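PDB 4Z9N: amino acid ABC transporter, periplasmic amino acid-binding protein from Brucella ovis, which binds glutathione and probably serves as the substrate-capturing component of an ABC importer. Local coordinates for residues D110-M115 with E144-D149; R298-G301 with P305-I308; A172-R177 with L193-P198. All coordinates share one frame; numbering follows the deposited sequence.

Interaction 1 (D110-M115 with E144-D149); sequences DGQGFM and ELNMAD
Gln112 and Asn146 meet through their side-chain amides: Asn146 ND2 donates to Gln112 OE1 over 3.0 Å, with an N-H...O angle of 152°. The donor lies nearly on the extension of the Gln112 carbonyl bond, while OE1 sits in the amide plane of Asn146. The two amides are turned 44° from each other. Gln112 reaches the helix because CG is anti to the backbone N (chi1 177°) and the rest of the chain is extended. Its NE2 is held by Thr182 OG1 and by Thr143 O, which fixes the amide flip and presents OE1 to Asn146. Asn146 OD1 bonds to Arg328 of the second subunit.

This contact packs helix 142-153 on strand 101-117 of the mixed sheet, a helix-on-sheet layer of the periplasmic binding protein fold (solute-binding family 3), the short segment axes approaching to 9.8 Å.

The apolar part is a Met-aromatic contact. Met147 SD lies at the edge of the Phe114 ring, near its plane, 4.0 Å from Phe114 CE2 and 5.3 Å from the ring centroid. Strand 134-138 packs beside the pair, with Ile135 touching both Phe114 and Met147. Beside the Gln112 amide, Met147 CB comes within 3.9 Å of Gln112 NE2.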
# COMPACT_ATOMS: atom_id res chain seq x y z
N ASP D 110 4.37 -4.06 -11.16
CA ASP D 110 5.10 -4.61 -12.30
C ASP D 110 6.60 -4.68 -11.96
O ASP D 110 7.02 -4.38 -10.84
CB ASP D 110 4.88 -3.76 -13.55
CG ASP D 110 4.90 -4.57 -14.83
OD1 ASP D 110 5.30 -5.75 -14.78
OD2 ASP D 110 4.51 -4.01 -15.89
N GLY D 111 7.40 -5.12 -12.92
CA GLY D 111 8.85 -5.16 -12.78
C GLY D 111 9.45 -5.04 -14.16
O GLY D 111 8.78 -5.35 -15.15
N GLN D 112 10.70 -4.58 -14.25
CA GLN D 112 11.35 -4.39 -15.55
C GLN D 112 11.86 -5.69 -16.15
O GLN D 112 12.43 -6.53 -15.45
CB GLN D 112 12.51 -3.40 -15.41
CG GLN D 112 13.31 -3.15 -16.67
CD GLN D 112 14.26 -1.98 -16.50
OE1 GLN D 112 14.16 -1.23 -15.53
NE2 GLN D 112 15.19 -1.82 -17.44
N GLY D 113 11.66 -5.86 -17.46
CA GLY D 113 12.14 -7.03 -18.17
C GLY D 113 12.74 -6.68 -19.52
O GLY D 113 12.89 -5.50 -19.86
N PHE D 114 13.12 -7.72 -20.25
CA PHE D 114 13.76 -7.60 -21.56
C PHE D 114 13.05 -8.46 -22.60
O PHE D 114 12.63 -9.57 -22.30
CB PHE D 114 15.23 -8.03 -21.49
CG PHE D 114 16.06 -7.17 -20.61
CD1 PHE D 114 16.16 -7.44 -19.25
CD2 PHE D 114 16.72 -6.06 -21.13
CE1 PHE D 114 16.92 -6.64 -18.43
CE2 PHE D 114 17.48 -5.24 -20.32
CZ PHE D 114 17.58 -5.53 -18.96
N MET D 115 12.93 -7.94 -23.82
CA MET D 115 12.30 -8.69 -24.91
C MET D 115 13.24 -8.79 -26.10
O MET D 115 13.94 -7.82 -26.42
CB MET D 115 10.99 -8.02 -25.31
CG MET D 115 10.18 -8.78 -26.37
SD MET D 115 8.50 -8.12 -26.51
CE MET D 115 8.83 -6.50 -27.20
N GLU D 144 15.62 3.20 -17.72
CA GLU D 144 16.96 3.52 -18.20
C GLU D 144 17.99 3.38 -17.07
O GLU D 144 19.09 2.87 -17.28
CB GLU D 144 16.98 4.94 -18.78
CG GLU D 144 18.35 5.37 -19.27
CD GLU D 144 18.41 6.84 -19.67
OE1 GLU D 144 17.62 7.65 -19.15
OE2 GLU D 144 19.28 7.18 -20.50
N LEU D 145 17.63 3.83 -15.87
CA LEU D 145 18.55 3.76 -14.73
C LEU D 145 18.75 2.32 -14.26
O LEU D 145 19.87 1.91 -13.95
CB LEU D 145 18.04 4.62 -13.57
CG LEU D 145 17.72 6.09 -13.92
CD1 LEU D 145 17.19 6.87 -12.72
CD2 LEU D 145 18.96 6.77 -14.50
N ASN D 146 17.66 1.56 -14.19
CA ASN D 146 17.75 0.17 -13.72
C ASN D 146 18.61 -0.67 -14.66
O ASN D 146 19.32 -1.56 -14.21
CB ASN D 146 16.39 -0.49 -13.60
CG ASN D 146 15.49 0.16 -12.57
OD1 ASN D 146 15.95 0.69 -11.56
ND2 ASN D 146 14.19 0.12 -12.82
N MET D 147 18.50 -0.43 -15.97
CA MET D 147 19.27 -1.24 -16.92
C MET D 147 20.76 -1.01 -16.71
O MET D 147 21.53 -1.95 -16.70
CB MET D 147 18.90 -0.95 -18.37
CG MET D 147 19.80 -1.71 -19.33
SD MET D 147 19.18 -1.72 -21.02
CE MET D 147 19.08 0.04 -21.38
N ALA D 148 21.15 0.24 -16.56
CA ALA D 148 22.55 0.54 -16.29
C ALA D 148 23.00 -0.24 -15.04
O ALA D 148 24.06 -0.87 -15.04
CB ALA D 148 22.76 2.04 -16.10
N ASP D 149 22.18 -0.20 -13.98
CA ASP D 149 22.52 -0.89 -12.73
C ASP D 149 22.75 -2.38 -12.97
O ASP D 149 23.71 -2.98 -12.46
CB ASP D 149 21.40 -0.75 -11.69
CG ASP D 149 21.29 0.64 -11.10
OD1 ASP D 149 22.23 1.45 -11.24
OD2 ASP D 149 20.23 0.90 -10.48

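Interaction 2 (R298-G301 with P305-I308); sequences RNIG and PLKI
Ile308 N donates to Ile300 O over 2.9 Å, the strongest bond between these segments; the N-H...O angle is 157° and the donor lies in the carbonyl plane. Beside it, Lys307 N reaches Gly301 O at 3.2 Å, a weak bond because the N-H points well off the oxygen (125°). Successive carbonyls thus face successive amides in reversed order. Lys307 takes up left-handed backbone angles between the two donors, and its CA also stands 3.3 Å from Gly301 O as a C-H...O contact. A second such contact joins Gly301 CA to Ile308 O at 3.6 Å. Leu306 CB makes a van der Waals contact of 3.6 Å with Ile300 O, the carbonyl that already takes the Ile308 N-H.

The two backbone bonds close the chain reversal 300-308 that follows helix 292-299, Ile300 being the first residue to leave helical angles. Ser304 OG, inside the loop, bonds to both Gly301 O and Leu306 N, and Lys307 NZ folds back onto the carbonyls of Ser302 and Ser304. The reversal packs against three elements: Phe44 of helix 44-57 touches Ile300, Tyr189 of helix 185-192 touches Leu306 and Ile308, and Tyr108 of strand 101-117 lies against both isoleucines.

Outside the backbone bonds lies an apolar layer. Ile300 holds CG1 between its backbone N and carbonyl carbon (chi1 62°), which places CG2 beside the N and 4.1 Å from Leu306 CD2, the two side chains crossing at a slant. Ile308 CD1 comes 4.3 Å from Ile300 CB.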
# COMPACT_ATOMS: atom_id res chain seq x y z
N ARG D 298 -10.60 -7.29 -19.06
CA ARG D 298 -11.02 -6.79 -20.37
C ARG D 298 -9.87 -6.09 -21.09
O ARG D 298 -9.87 -5.98 -22.32
CB ARG D 298 -12.22 -5.84 -20.24
CG ARG D 298 -11.85 -4.40 -19.86
CD ARG D 298 -13.04 -3.46 -20.00
NE ARG D 298 -14.12 -3.86 -19.11
CZ ARG D 298 -14.43 -3.25 -17.97
NH1 ARG D 298 -13.76 -2.17 -17.58
NH2 ARG D 298 -15.43 -3.71 -17.23
N ASN D 299 -8.90 -5.61 -20.32
CA ASN D 299 -7.82 -4.80 -20.90
C ASN D 299 -6.51 -5.56 -21.08
O ASN D 299 -5.85 -5.42 -22.10
CB ASN D 299 -7.57 -3.57 -20.04
CG ASN D 299 -8.68 -2.56 -20.14
OD1 ASN D 299 -8.95 -2.03 -21.21
ND2 ASN D 299 -9.32 -2.27 -19.01
N ILE D 300 -6.10 -6.31 -20.06
CA ILE D 300 -4.76 -6.88 -20.07
C ILE D 300 -4.76 -8.36 -19.70
O ILE D 300 -3.76 -9.04 -19.87
CB ILE D 300 -3.79 -6.08 -19.14
CG1 ILE D 300 -4.24 -6.12 -17.68
CG2 ILE D 300 -3.65 -4.65 -19.62
CD1 ILE D 300 -3.30 -5.38 -16.71
N GLY D 301 -5.90 -8.86 -19.21
CA GLY D 301 -5.97 -10.26 -18.80
C GLY D 301 -6.44 -11.23 -19.88
O GLY D 301 -6.17 -11.05 -21.07
N PRO D 305 -6.06 -9.34 -25.78
CA PRO D 305 -4.98 -10.02 -26.51
C PRO D 305 -3.67 -10.17 -25.74
O PRO D 305 -2.80 -10.92 -26.17
CB PRO D 305 -4.77 -9.12 -27.74
CG PRO D 305 -5.99 -8.27 -27.84
CD PRO D 305 -6.45 -8.08 -26.44
N LEU D 306 -3.51 -9.46 -24.62
CA LEU D 306 -2.26 -9.53 -23.87
C LEU D 306 -2.14 -10.82 -23.05
O LEU D 306 -1.05 -11.40 -22.95
CB LEU D 306 -2.12 -8.29 -22.95
CG LEU D 306 -1.78 -6.97 -23.67
CD1 LEU D 306 -2.99 -6.36 -24.40
CD2 LEU D 306 -1.22 -5.97 -22.68
N LYS D 307 -3.24 -11.25 -22.45
CA LYS D 307 -3.28 -12.52 -21.70
C LYS D 307 -2.30 -12.57 -20.52
O LYS D 307 -1.65 -13.59 -20.28
CB LYS D 307 -2.99 -13.71 -22.62
CG LYS D 307 -3.76 -13.73 -23.93
CD LYS D 307 -5.23 -14.03 -23.73
CE LYS D 307 -5.91 -14.28 -25.07
NZ LYS D 307 -7.36 -13.95 -25.02
N ILE D 308 -2.18 -11.46 -19.79
CA ILE D 308 -1.36 -11.40 -18.59
C ILE D 308 -2.06 -12.07 -17.40
O ILE D 308 -3.23 -11.82 -17.15
CB ILE D 308 -1.01 -9.95 -18.25
CG1 ILE D 308 -0.25 -9.31 -19.43
CG2 ILE D 308 -0.25 -9.87 -16.93
CD1 ILE D 308 0.16 -7.83 -19.16

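Interaction 3 (A172-R177 with L193-P198); sequences AYDSGR and LALANP
Asp174 OD2 accepts the backbone N-H of Ala196 over 2.9 Å in a nearly straight bond (164°). The donor arrives on the syn side of the oxygen, tilted somewhat out of the carboxylate plane. The other oxygen, Asp174 OD1, is linked through a water to the next amide: the water donates to OD1 and accepts from Asn197 N at 3.0 Å. One carboxylate therefore gathers two consecutive N-H groups of the 193-198 loop, one directly and one through solvent.

With chi1 at -153°, roughly trans to the amide nitrogen, the carboxylate swings out from the helix toward the loop. Asp174 and Leu195 run alongside each other in opposite directions, with Leu195 CB 3.7 Å from Asp174 OD2. Ala196 CB also lies against OD2, at 3.5 Å.

Leu195 contributes the apolar half. Its CD1 meets the edge of the Tyr173 ring, in the ring plane, at 3.5 Å from Tyr173 CE2, the two side chains crossing at about a right angle. Tyr173 OH bonds to His201 ND1 on strand 201-203, and His201 touches Asp174 and Leu195 too.

At this end of helix 166-174 the chain turns in a Schellman motif: Gly176 has positive phi (96°), and two backbone bonds run back into the last turn, Gly176 N to Tyr173 O at 3.1 Å being one of them. A carboxylate near the negative end of a helix dipole would be expected to be destabilised; the direct amide bond and the water-bridged one probably compensate.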
# COMPACT_ATOMS: atom_id res chain seq x y z
N ALA D 172 12.89 1.09 -34.06
CA ALA D 172 14.30 0.73 -34.04
C ALA D 172 14.51 -0.72 -33.59
O ALA D 172 15.43 -1.40 -34.06
CB ALA D 172 15.07 1.67 -33.15
N TYR D 173 13.67 -1.16 -32.66
CA TYR D 173 13.71 -2.55 -32.19
C TYR D 173 13.21 -3.50 -33.28
O TYR D 173 13.85 -4.51 -33.58
CB TYR D 173 12.87 -2.71 -30.92
CG TYR D 173 12.67 -4.16 -30.51
CD1 TYR D 173 13.74 -4.93 -30.07
CD2 TYR D 173 11.41 -4.74 -30.54
CE1 TYR D 173 13.55 -6.26 -29.70
CE2 TYR D 173 11.21 -6.04 -30.16
CZ TYR D 173 12.28 -6.80 -29.75
OH TYR D 173 12.07 -8.12 -29.38
N ASP D 174 12.05 -3.18 -33.85
CA ASP D 174 11.41 -4.08 -34.81
C ASP D 174 12.24 -4.21 -36.08
O ASP D 174 12.30 -5.28 -36.69
CB ASP D 174 10.00 -3.59 -35.14
CG ASP D 174 9.08 -4.71 -35.55
OD1 ASP D 174 9.48 -5.88 -35.37
OD2 ASP D 174 7.96 -4.44 -36.03
N SER D 175 12.89 -3.12 -36.46
CA SER D 175 13.68 -3.10 -37.70
C SER D 175 14.96 -3.90 -37.53
O SER D 175 15.61 -4.26 -38.51
CB SER D 175 14.00 -1.67 -38.10
OG SER D 175 14.96 -1.12 -37.20
N GLY D 176 15.33 -4.17 -36.28
CA GLY D 176 16.53 -4.92 -36.00
C GLY D 176 17.74 -4.04 -35.70
O GLY D 176 18.83 -4.55 -35.46
N ARG D 177 17.54 -2.73 -35.73
CA ARG D 177 18.59 -1.80 -35.33
C ARG D 177 19.00 -2.03 -33.87
O ARG D 177 20.16 -1.84 -33.51
CB ARG D 177 18.15 -0.35 -35.55
N LEU D 193 2.44 -6.49 -29.21
CA LEU D 193 1.24 -6.57 -30.05
C LEU D 193 1.23 -5.53 -31.17
O LEU D 193 0.40 -5.61 -32.09
CB LEU D 193 -0.01 -6.41 -29.19
CG LEU D 193 -0.37 -7.63 -28.34
CD1 LEU D 193 -1.51 -7.29 -27.41
CD2 LEU D 193 -0.74 -8.82 -29.22
N ALA D 194 2.14 -4.57 -31.12
CA ALA D 194 2.17 -3.50 -32.12
C ALA D 194 3.24 -3.75 -33.18
O ALA D 194 3.38 -2.98 -34.12
CB ALA D 194 2.40 -2.15 -31.45
N LEU D 195 3.99 -4.83 -33.01
CA LEU D 195 5.12 -5.12 -33.88
C LEU D 195 4.65 -5.88 -35.11
O LEU D 195 3.53 -6.39 -35.14
CB LEU D 195 6.18 -5.91 -33.12
CG LEU D 195 6.70 -5.21 -31.86
CD1 LEU D 195 7.86 -5.96 -31.26
CD2 LEU D 195 7.12 -3.77 -32.19
N ALA D 196 5.51 -5.95 -36.12
CA ALA D 196 5.14 -6.58 -37.39
C ALA D 196 4.73 -8.04 -37.20
O ALA D 196 3.70 -8.47 -37.73
CB ALA D 196 6.29 -6.48 -38.38
N ASN D 197 5.53 -8.79 -36.46
CA ASN D 197 5.23 -10.20 -36.16
C ASN D 197 5.33 -10.51 -34.67
O ASN D 197 6.34 -11.07 -34.22
CB ASN D 197 6.17 -11.12 -36.93
CG ASN D 197 6.05 -10.96 -38.43
OD1 ASN D 197 5.15 -11.52 -39.05
ND2 ASN D 197 6.95 -10.17 -39.01
N PRO D 198 4.28 -10.18 -33.90
CA PRO D 198 4.27 -10.35 -32.45
C PRO D 198 4.78 -11.72 -31.97
O PRO D 198 5.52 -11.77 -31.00
CB PRO D 198 2.80 -10.16 -32.09
CG PRO D 198 2.32 -9.19 -33.12
CD PRO D 198 3.01 -9.61 -34.39
O HOH W 1 8.26 -8.11 -35.57

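Overall arrangement
Interaction 3 lies beside both of the others. Met115 CE, at the far end of 110-115, is 4.2 Å from Leu195 CD1, although the centres of interactions 1 and 3 are 19 Å apart. On its other flank, Leu193 CD1 packs 3.5 Å from Leu306 CD1, joining the 193-198 loop to interaction 2. Interactions 1 and 2 do not touch; their nearest atoms are about 7 Å apart, but helix 185-192 contacts residues of both. Bound glutathione is about 7 Å from the side chain of Asn146 in interaction 1, against about 10 Å from that of Leu306 and about 11 Å from that of Leu195, so interactions 2 and 3 are structural packing at a distance from the ligand.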